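Local coordinates for protein ornithine aminotransferase (Plasmodium falciparum, PDB 3LG0) that catalyses the pyridoxal-phosphate-dependent transamination of ornithine with 2-oxoglutarate, giving glutamate semialdehyde and glutamate on the route to proline, at residues Tyr49-Ala54 and Leu385-Cys390; Asp104-Met109 and Ile271-Ala276; Val199-Gly204 and Ala232-Thr237. All blocks are in the same frame, centred on the assembly; numbering follows the deposited sequence.

Contact 1: residues Tyr49-Ala54 and Leu385-Cys390; sequences YDFLSA and LTPPLC
Asp50, whose carbonyl lies against Pro387 and Pro388, has a carboxylate oxygen gripped twice: its OD1 takes the backbone N of Leu52 (2.9 Å) nearly along the C-O axis and that of Ser53 from well above the carboxylate plane. The first bond makes an Asx turn, widened to an Asx motif by the second, where the chain leaves strand 47-50 in the smaller mixed-sheet domain of this fold type I, class III aminotransferase. Strand 382-385 belongs to the same sheet, with strand 373-378 lying between the two, and the loops leaving both strands meet here in buried surroundings. Beside the turn, Thr386 N reaches Phe51 O at 2.7 Å, straight at the hydrogen (164°) but above the carbonyl plane. Thr386 then turns its own carbonyl to Ser53, whose hydroxyl donates from OG to Thr386 O (2.7 Å), with chi1 -57° setting OG beside the backbone N, on the side of Thr386. The Phe51 ring supplies the apolar half. Pro387 CB sits over one face, 3.9 Å from the ring centroid, in a CH-pi contact, while Leu385 CB comes in at the ring edge and Leu385 CD2 approaches Phe51 CD2 obliquely at 3.5 Å. Helix 393-412 backs this patch, with Cys399 on Phe51 and Ile403 on Leu385. Arg241 hydrogen-bonds the carbonyl O of Pro387, and the second subunit packs Ser82 on Leu52. The prolines also seat the Asp50 carbonyl: its O lies 3.5 Å from Pro387 CA in a CA-H...O contact and 3.3 Å from Pro388 CD.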
loop_
_atom_site.group_PDB
_atom_site.type_symbol
_atom_site.label_atom_id
_atom_site.label_comp_id
_atom_site.label_asym_id
_atom_site.label_seq_id
_atom_site.Cartn_x
_atom_site.Cartn_y
_atom_site.Cartn_z
ATOM N N TYR A 49 0.295 -14.343 24.225
ATOM C CA TYR A 49 1.563 -14.073 23.587
ATOM C C TYR A 49 1.311 -14.022 22.086
ATOM O O TYR A 49 0.718 -14.950 21.512
ATOM C CB TYR A 49 2.571 -15.179 23.894
ATOM C CG TYR A 49 3.239 -15.086 25.254
ATOM C CD1 TYR A 49 2.848 -15.915 26.305
ATOM C CD2 TYR A 49 4.276 -14.182 25.477
ATOM C CE1 TYR A 49 3.469 -15.831 27.553
ATOM C CE2 TYR A 49 4.904 -14.094 26.714
ATOM C CZ TYR A 49 4.495 -14.918 27.747
ATOM O OH TYR A 49 5.101 -14.829 28.985
ATOM N N ASP A 50 1.758 -12.942 21.450
ATOM C CA ASP A 50 1.656 -12.809 19.998
ATOM C C ASP A 50 2.849 -13.478 19.346
ATOM O O ASP A 50 3.949 -12.944 19.396
ATOM C CB ASP A 50 1.628 -11.343 19.586
ATOM C CG ASP A 50 1.416 -11.159 18.086
ATOM O OD1 ASP A 50 1.595 -12.136 17.325
ATOM O OD2 ASP A 50 1.057 -10.036 17.673
ATOM N N PHE A 51 2.623 -14.632 18.725
ATOM C CA PHE A 51 3.716 -15.374 18.101
ATOM C C PHE A 51 3.745 -15.273 16.578
ATOM O O PHE A 51 4.448 -16.038 15.901
ATOM C CB PHE A 51 3.783 -16.833 18.611
ATOM C CG PHE A 51 4.879 -17.037 19.614
ATOM C CD1 PHE A 51 4.885 -16.311 20.798
ATOM C CD2 PHE A 51 5.936 -17.882 19.346
ATOM C CE1 PHE A 51 5.911 -16.461 21.718
ATOM C CE2 PHE A 51 6.968 -18.045 20.274
ATOM C CZ PHE A 51 6.957 -17.328 21.450
ATOM N N LEU A 52 2.987 -14.305 16.062
ATOM C CA LEU A 52 3.013 -13.956 14.653
ATOM C C LEU A 52 3.714 -12.617 14.431
ATOM O O LEU A 52 4.418 -12.436 13.447
ATOM C CB LEU A 52 1.596 -13.888 14.113
ATOM C CG LEU A 52 1.475 -14.070 12.613
ATOM C CD1 LEU A 52 2.098 -15.393 12.257
ATOM C CD2 LEU A 52 0.023 -14.024 12.193
ATOM N N SER A 53 3.517 -11.684 15.357
ATOM C CA SER A 53 4.053 -10.323 15.242
ATOM C C SER A 53 3.607 -9.628 13.954
ATOM O O SER A 53 4.345 -8.807 13.397
ATOM C CB SER A 53 5.585 -10.304 15.332
ATOM O OG SER A 53 6.051 -10.886 16.530
ATOM N N ALA A 54 2.394 -9.931 13.504
ATOM C CA ALA A 54 1.886 -9.400 12.244
ATOM C C ALA A 54 2.966 -9.559 11.162
ATOM O O ALA A 54 3.283 -8.627 10.430
ATOM C CB ALA A 54 1.453 -7.920 12.399
ATOM N N LEU A 385 6.459 -19.396 14.421
ATOM C CA LEU A 385 6.777 -19.007 15.782
ATOM C C LEU A 385 7.686 -17.789 15.712
ATOM O O LEU A 385 8.905 -17.931 15.611
ATOM C CB LEU A 385 7.454 -20.158 16.538
ATOM C CG LEU A 385 6.574 -21.365 16.858
ATOM C CD1 LEU A 385 7.389 -22.524 17.374
ATOM C CD2 LEU A 385 5.486 -20.993 17.847
ATOM N N THR A 386 7.088 -16.601 15.730
ATOM C CA THR A 386 7.844 -15.361 15.579
ATOM C C THR A 386 7.294 -14.267 16.472
ATOM O O THR A 386 6.440 -13.490 16.041
ATOM C CB THR A 386 7.851 -14.841 14.116
ATOM O OG1 THR A 386 6.507 -14.735 13.644
ATOM C CG2 THR A 386 8.623 -15.780 13.195
ATOM N N PRO A 387 7.794 -14.198 17.717
ATOM C CA PRO A 387 7.403 -13.208 18.732
ATOM C C PRO A 387 8.110 -11.888 18.526
ATOM O O PRO A 387 9.164 -11.837 17.903
ATOM C CB PRO A 387 7.927 -13.820 20.029
ATOM C CG PRO A 387 9.148 -14.588 19.592
ATOM C CD PRO A 387 8.792 -15.153 18.229
ATOM N N PRO A 388 7.540 -10.810 19.053
ATOM C CA PRO A 388 8.292 -9.561 18.973
ATOM C C PRO A 388 9.656 -9.756 19.640
ATOM O O PRO A 388 9.787 -10.579 20.562
ATOM C CB PRO A 388 7.430 -8.583 19.781
ATOM C CG PRO A 388 6.066 -9.178 19.769
ATOM C CD PRO A 388 6.269 -10.659 19.778
ATOM N N LEU A 389 10.647 -8.997 19.186
ATOM C CA LEU A 389 12.025 -9.219 19.590
ATOM C C LEU A 389 12.369 -8.657 20.974
ATOM O O LEU A 389 13.457 -8.888 21.486
ATOM C CB LEU A 389 12.994 -8.690 18.525
ATOM C CG LEU A 389 12.680 -9.053 17.061
ATOM C CD1 LEU A 389 13.710 -8.460 16.121
ATOM C CD2 LEU A 389 12.605 -10.549 16.877
ATOM N N CYS A 390 11.452 -7.925 21.591
ATOM C CA CYS A 390 11.687 -7.448 22.947
ATOM C C CYS A 390 11.320 -8.495 24.018
ATOM O O CYS A 390 11.267 -8.184 25.216
ATOM C CB CYS A 390 10.920 -6.155 23.184
ATOM S SG CYS A 390 9.164 -6.328 22.834
#

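Contact 2: residues Asp104-Met109 and Ile271-Ala276; sequences DKVLMM and ISAILA
Val106 and Leu275 face each other in a non-hydrogen-bonded pair of two antiparallel strands, their side chains side by side and pointing the same way, with Val106 CG2 set 3.6 Å from Leu275 CD2. Val106 CG2 is anti to the backbone N (chi1, measured to CG1, 73°), which carries it toward the partner strand and over the dip left by the short side chain of Ala273, 3.8 Å from Ala273 CB. The thioether of Met108 lies next to that methyl over the same small side chain, its SD 3.9 Å from Ala273 CB. Bends at chi2 (-57°) and chi3 then carry the Met108 methyl toward Ile271, just ahead of the partner strand, where CE rests on Ile271 CG2 at 3.6 Å. One small residue thus accommodates two larger neighbours. The other face carries Lys105, Leu107 and Met109 opposite Ala276, Ile274 and Ser272. There the Met109 CB presses on Ser272 OG at 3.4 Å, while its sulfur comes more loosely to Ile274 CD1. Six backbone bonds hold the ladder, the straightest being Met109 N to Ser272 O (2.8 Å, 178°). The hydroxyl of Ser272 is spent on the carbonyl of Thr111, and the Lys105 ammonium leads off to Asp278 and to the carbonyl of Thr19 of the second subunit. A lone antiparallel strand, 272-276, set beside otherwise parallel ones is characteristic of the large-domain sheet of fold type I pyridoxal-phosphate enzymes. Strand 105-109 is its edge within the chain, and Val106 forms backbone bonds with the second subunit. Helix 88-101 covers the Val106 and Met108 face, helix 112-129 packs on Met109, Ser272 and Ile274, and strand 257-260 continues the sheet beyond 272-276.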
loop_
_atom_site.group_PDB
_atom_site.type_symbol
_atom_site.label_atom_id
_atom_site.label_comp_id
_atom_site.label_asym_id
_atom_site.label_seq_id
_atom_site.Cartn_x
_atom_site.Cartn_y
_atom_site.Cartn_z
ATOM N N ASP A 104 24.115 3.399 -1.764
ATOM C CA ASP A 104 24.051 4.758 -2.302
ATOM C C ASP A 104 22.648 5.336 -2.165
ATOM O O ASP A 104 22.482 6.473 -1.734
ATOM C CB ASP A 104 24.460 4.794 -3.776
ATOM C CG ASP A 104 25.919 4.454 -3.989
ATOM O OD1 ASP A 104 26.725 4.683 -3.084
ATOM O OD2 ASP A 104 26.263 3.956 -5.071
ATOM N N LYS A 105 21.642 4.544 -2.533
ATOM C CA LYS A 105 20.297 5.078 -2.669
ATOM C C LYS A 105 19.191 4.185 -2.109
ATOM O O LYS A 105 19.356 2.979 -1.950
ATOM C CB LYS A 105 20.034 5.443 -4.134
ATOM C CG LYS A 105 20.649 6.797 -4.525
ATOM C CD LYS A 105 20.417 7.141 -5.990
ATOM C CE LYS A 105 20.829 8.577 -6.288
ATOM N NZ LYS A 105 22.188 8.846 -5.730
ATOM N N VAL A 106 18.064 4.807 -1.788
ATOM C CA VAL A 106 16.893 4.082 -1.344
ATOM C C VAL A 106 15.648 4.641 -2.031
ATOM O O VAL A 106 15.585 5.822 -2.398
ATOM C CB VAL A 106 16.740 4.131 0.203
ATOM C CG1 VAL A 106 16.304 5.499 0.652
ATOM C CG2 VAL A 106 15.736 3.065 0.696
ATOM N N LEU A 107 14.665 3.764 -2.210
ATOM C CA LEU A 107 13.378 4.110 -2.800
ATOM C C LEU A 107 12.293 3.651 -1.835
ATOM O O LEU A 107 12.198 2.452 -1.545
ATOM C CB LEU A 107 13.262 3.416 -4.161
ATOM C CG LEU A 107 11.968 3.260 -4.961
ATOM C CD1 LEU A 107 10.959 4.363 -4.727
ATOM C CD2 LEU A 107 12.352 3.163 -6.442
ATOM N N MET A 108 11.505 4.597 -1.315
ATOM C CA MET A 108 10.470 4.292 -0.314
ATOM C C MET A 108 9.129 3.989 -0.971
ATOM O O MET A 108 8.681 4.728 -1.835
ATOM C CB MET A 108 10.253 5.464 0.668
ATOM C CG MET A 108 11.481 5.951 1.400
ATOM S SD MET A 108 12.323 4.672 2.345
ATOM C CE MET A 108 11.189 4.451 3.718
ATOM N N MET A 109 8.469 2.932 -0.506
ATOM C CA MET A 109 7.123 2.620 -0.976
ATOM C C MET A 109 6.227 2.226 0.200
ATOM O O MET A 109 6.605 2.373 1.357
ATOM C CB MET A 109 7.208 1.503 -2.012
ATOM C CG MET A 109 8.647 1.217 -2.384
ATOM S SD MET A 109 8.808 0.282 -3.889
ATOM C CE MET A 109 7.739 1.334 -4.884
ATOM N N ILE A 271 5.080 0.598 5.217
ATOM C CA ILE A 271 6.311 1.121 4.626
ATOM C C ILE A 271 7.181 -0.005 4.073
ATOM O O ILE A 271 7.334 -1.046 4.693
ATOM C CB ILE A 271 7.162 1.903 5.655
ATOM C CG1 ILE A 271 6.304 2.865 6.494
ATOM C CG2 ILE A 271 8.298 2.653 4.963
ATOM C CD1 ILE A 271 7.109 3.583 7.556
ATOM N N SER A 272 7.774 0.221 2.913
ATOM C CA SER A 272 8.727 -0.721 2.364
ATOM C C SER A 272 9.798 0.095 1.647
ATOM O O SER A 272 9.636 1.307 1.444
ATOM C CB SER A 272 8.023 -1.689 1.405
ATOM O OG SER A 272 7.641 -1.006 0.235
ATOM N N ALA A 273 10.881 -0.559 1.258
ATOM C CA ALA A 273 12.007 0.139 0.632
ATOM C C ALA A 273 12.872 -0.784 -0.222
ATOM O O ALA A 273 13.002 -1.977 0.056
ATOM C CB ALA A 273 12.894 0.827 1.718
ATOM N N ILE A 274 13.485 -0.198 -1.242
ATOM C CA ILE A 274 14.517 -0.855 -1.987
ATOM C C ILE A 274 15.826 -0.074 -1.806
ATOM O O ILE A 274 15.860 1.151 -1.945
ATOM C CB ILE A 274 14.147 -0.957 -3.471
ATOM C CG1 ILE A 274 12.994 -1.935 -3.662
ATOM C CG2 ILE A 274 15.324 -1.435 -4.284
ATOM C CD1 ILE A 274 12.367 -1.857 -5.057
ATOM N N LEU A 275 16.903 -0.785 -1.482
ATOM C CA LEU A 275 18.221 -0.158 -1.368
ATOM C C LEU A 275 19.115 -0.712 -2.453
ATOM O O LEU A 275 19.136 -1.924 -2.700
ATOM C CB LEU A 275 18.870 -0.469 -0.025
ATOM C CG LEU A 275 18.232 0.053 1.244
ATOM C CD1 LEU A 275 18.494 -0.958 2.365
ATOM C CD2 LEU A 275 18.798 1.422 1.595
ATOM N N ALA A 276 19.873 0.170 -3.083
ATOM C CA ALA A 276 20.767 -0.238 -4.155
ATOM C C ALA A 276 21.788 0.874 -4.366
ATOM O O ALA A 276 21.582 2.006 -3.920
ATOM C CB ALA A 276 19.968 -0.505 -5.436
#

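Contact 3: residues Val199-Gly204 and Ala232-Thr237; sequences VEPVQG and ADEVQT
Val199 and Ala232 form a parallel bridge, their CA atoms 5.3 Å apart, at the C-terminal ends of strands 194-199 and 229-233; Asp233 N closes it by donating to Val199 O (2.9 Å) from above the carbonyl plane. The strands are neighbours in a beta-alpha-beta crossover through helix 215-226, in the central sheet of the fold type I large domain. One step on, Glu200 and Asp233 still run side by side, Glu200 CG meeting Asp233 CB at 3.9 Å, with their carboxylate planes 38° apart; the chains part after that. The Asp233 side chain, its CG anti to the backbone N (chi1 -178°), is turned back on its own loop, where OD1 accepts Val235 N almost in line with its C-O bond in an Asx turn. The Glu200 chain stays extended beyond CG and divides its oxygens: OE2 takes Gly204 N, from above the carboxylate plane, as well as the amide of Asn146, while OE1 turns toward the second segment. Pro201 wedges into the bend of that segment, its CD 3.1 Å from Asp233 O and its CG 3.4 Å from Thr237 OG1. The Thr237 hydroxyl donates to Glu234 OE1, and Cys247 and Thr248 bind the Glu234 carboxylate further, which probably holds the surface against the proline ring in place. Gln236 reaches toward Lys262, by similarity the cofactor's lysine, though none is attached in this structure; these loops thus lie beside the active site at the strand ends, as in other enzymes of this fold. A water bridges the two loops: it donates to Glu200 OE1 and to Asp233 O, each at 2.8 Å, and accepts from Thr237 N at 2.9 Å.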
loop_
_atom_site.group_PDB
_atom_site.type_symbol
_atom_site.label_atom_id
_atom_site.label_comp_id
_atom_site.label_asym_id
_atom_site.label_seq_id
_atom_site.Cartn_x
_atom_site.Cartn_y
_atom_site.Cartn_z
ATOM N N VAL A 199 15.933 -13.592 -4.080
ATOM C CA VAL A 199 15.920 -14.708 -3.150
ATOM C C VAL A 199 15.846 -14.225 -1.699
ATOM O O VAL A 199 16.351 -13.150 -1.365
ATOM C CB VAL A 199 17.189 -15.568 -3.331
ATOM C CG1 VAL A 199 18.388 -14.787 -2.889
ATOM C CG2 VAL A 199 17.089 -16.876 -2.561
ATOM N N GLU A 200 15.223 -15.046 -0.850
ATOM C CA GLU A 200 15.065 -14.786 0.576
ATOM C C GLU A 200 16.163 -15.483 1.382
ATOM O O GLU A 200 16.449 -16.646 1.137
ATOM C CB GLU A 200 13.724 -15.350 1.041
ATOM C CG GLU A 200 12.533 -14.411 0.995
ATOM C CD GLU A 200 11.431 -14.857 1.961
ATOM O OE1 GLU A 200 11.320 -14.298 3.099
ATOM O OE2 GLU A 200 10.705 -15.807 1.584
ATOM N N PRO A 201 16.763 -14.779 2.362
ATOM C CA PRO A 201 17.832 -15.340 3.204
ATOM C C PRO A 201 17.364 -16.573 3.982
ATOM O O PRO A 201 18.149 -17.507 4.209
ATOM C CB PRO A 201 18.184 -14.194 4.149
ATOM C CG PRO A 201 17.797 -12.967 3.396
ATOM C CD PRO A 201 16.559 -13.343 2.618
ATOM N N VAL A 202 16.107 -16.556 4.418
ATOM C CA VAL A 202 15.395 -17.791 4.773
ATOM C C VAL A 202 13.970 -17.742 4.222
ATOM O O VAL A 202 13.311 -16.699 4.262
ATOM C CB VAL A 202 15.470 -18.170 6.289
ATOM C CG1 VAL A 202 16.243 -17.132 7.110
ATOM C CG2 VAL A 202 14.086 -18.467 6.871
ATOM N N GLN A 203 13.532 -18.854 3.644
ATOM C CA GLN A 203 12.236 -18.902 2.993
ATOM C C GLN A 203 11.118 -18.873 4.019
ATOM O O GLN A 203 11.052 -19.739 4.879
ATOM C CB GLN A 203 12.114 -20.139 2.113
ATOM C CG GLN A 203 12.860 -20.027 0.791
ATOM C CD GLN A 203 12.418 -21.087 -0.188
ATOM O OE1 GLN A 203 12.236 -22.252 0.182
ATOM N NE2 GLN A 203 12.229 -20.695 -1.439
ATOM N N GLY A 204 10.245 -17.876 3.921
ATOM C CA GLY A 204 9.185 -17.693 4.895
ATOM C C GLY A 204 7.951 -18.498 4.546
ATOM O O GLY A 204 7.576 -19.438 5.256
ATOM N N ALA A 232 18.431 -9.584 -2.511
ATOM C CA ALA A 232 17.995 -10.216 -1.281
ATOM C C ALA A 232 16.683 -9.618 -0.786
ATOM O O ALA A 232 16.622 -8.431 -0.450
ATOM C CB ALA A 232 19.063 -10.072 -0.197
ATOM N N ASP A 233 15.650 -10.452 -0.714
ATOM C CA ASP A 233 14.373 -10.060 -0.143
ATOM C C ASP A 233 14.411 -10.202 1.367
ATOM O O ASP A 233 14.289 -11.306 1.886
ATOM C CB ASP A 233 13.257 -10.947 -0.694
ATOM C CG ASP A 233 11.881 -10.551 -0.169
ATOM O OD1 ASP A 233 11.807 -9.698 0.753
ATOM O OD2 ASP A 233 10.877 -11.091 -0.684
ATOM N N GLU A 234 14.549 -9.087 2.069
ATOM C CA GLU A 234 14.709 -9.106 3.521
ATOM C C GLU A 234 13.484 -8.520 4.205
ATOM O O GLU A 234 13.554 -8.050 5.343
ATOM C CB GLU A 234 15.964 -8.313 3.916
ATOM C CG GLU A 234 17.286 -8.947 3.452
ATOM C CD GLU A 234 18.072 -9.673 4.564
ATOM O OE1 GLU A 234 17.516 -9.959 5.651
ATOM O OE2 GLU A 234 19.271 -9.958 4.349
ATOM N N VAL A 235 12.363 -8.514 3.493
ATOM C CA VAL A 235 11.136 -7.918 4.006
ATOM C C VAL A 235 10.705 -8.596 5.320
ATOM O O VAL A 235 10.250 -7.934 6.243
ATOM C CB VAL A 235 10.007 -7.989 2.969
ATOM C CG1 VAL A 235 8.693 -7.518 3.577
ATOM C CG2 VAL A 235 10.366 -7.161 1.747
ATOM N N GLN A 236 10.887 -9.904 5.409
ATOM C CA GLN A 236 10.588 -10.660 6.633
ATOM C C GLN A 236 11.818 -10.969 7.483
ATOM O O GLN A 236 11.744 -10.957 8.709
ATOM C CB GLN A 236 9.934 -12.002 6.282
ATOM C CG GLN A 236 8.759 -11.887 5.325
ATOM C CD GLN A 236 7.457 -11.627 6.048
ATOM O OE1 GLN A 236 7.256 -12.090 7.178
ATOM N NE2 GLN A 236 6.556 -10.890 5.399
ATOM N N THR A 237 12.934 -11.289 6.832
ATOM C CA THR A 237 14.100 -11.795 7.540
ATOM C C THR A 237 14.965 -10.709 8.169
ATOM O O THR A 237 15.770 -10.991 9.067
ATOM C CB THR A 237 15.000 -12.609 6.623
ATOM O OG1 THR A 237 15.528 -11.743 5.606
ATOM C CG2 THR A 237 14.231 -13.756 5.995
HETATM O O HOH W 1 12.510 -11.902 4.020
#

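How the contacts relate
All three contacts are largely buried, but contact 3 lies closest to the centre of the chain, whereas contacts 1 and 2 sit on opposite sides of it, their centres 25 Å apart. Contacts 2 and 3 share the large mixed sheet, one at its edge and one at strand ends in its middle; contact 1 belongs to the other sheet. Chemistry follows place. Contact 2 is a regular backbone ladder with largely apolar side chains, while contacts 1 and 3 join loops leaving strands and depend on Asx turns, prolines and individual polar bonds, with a bridging water in contact 3. Contact 2 reaches the second subunit with four residues, contact 1 with two and contact 3 with Gln236.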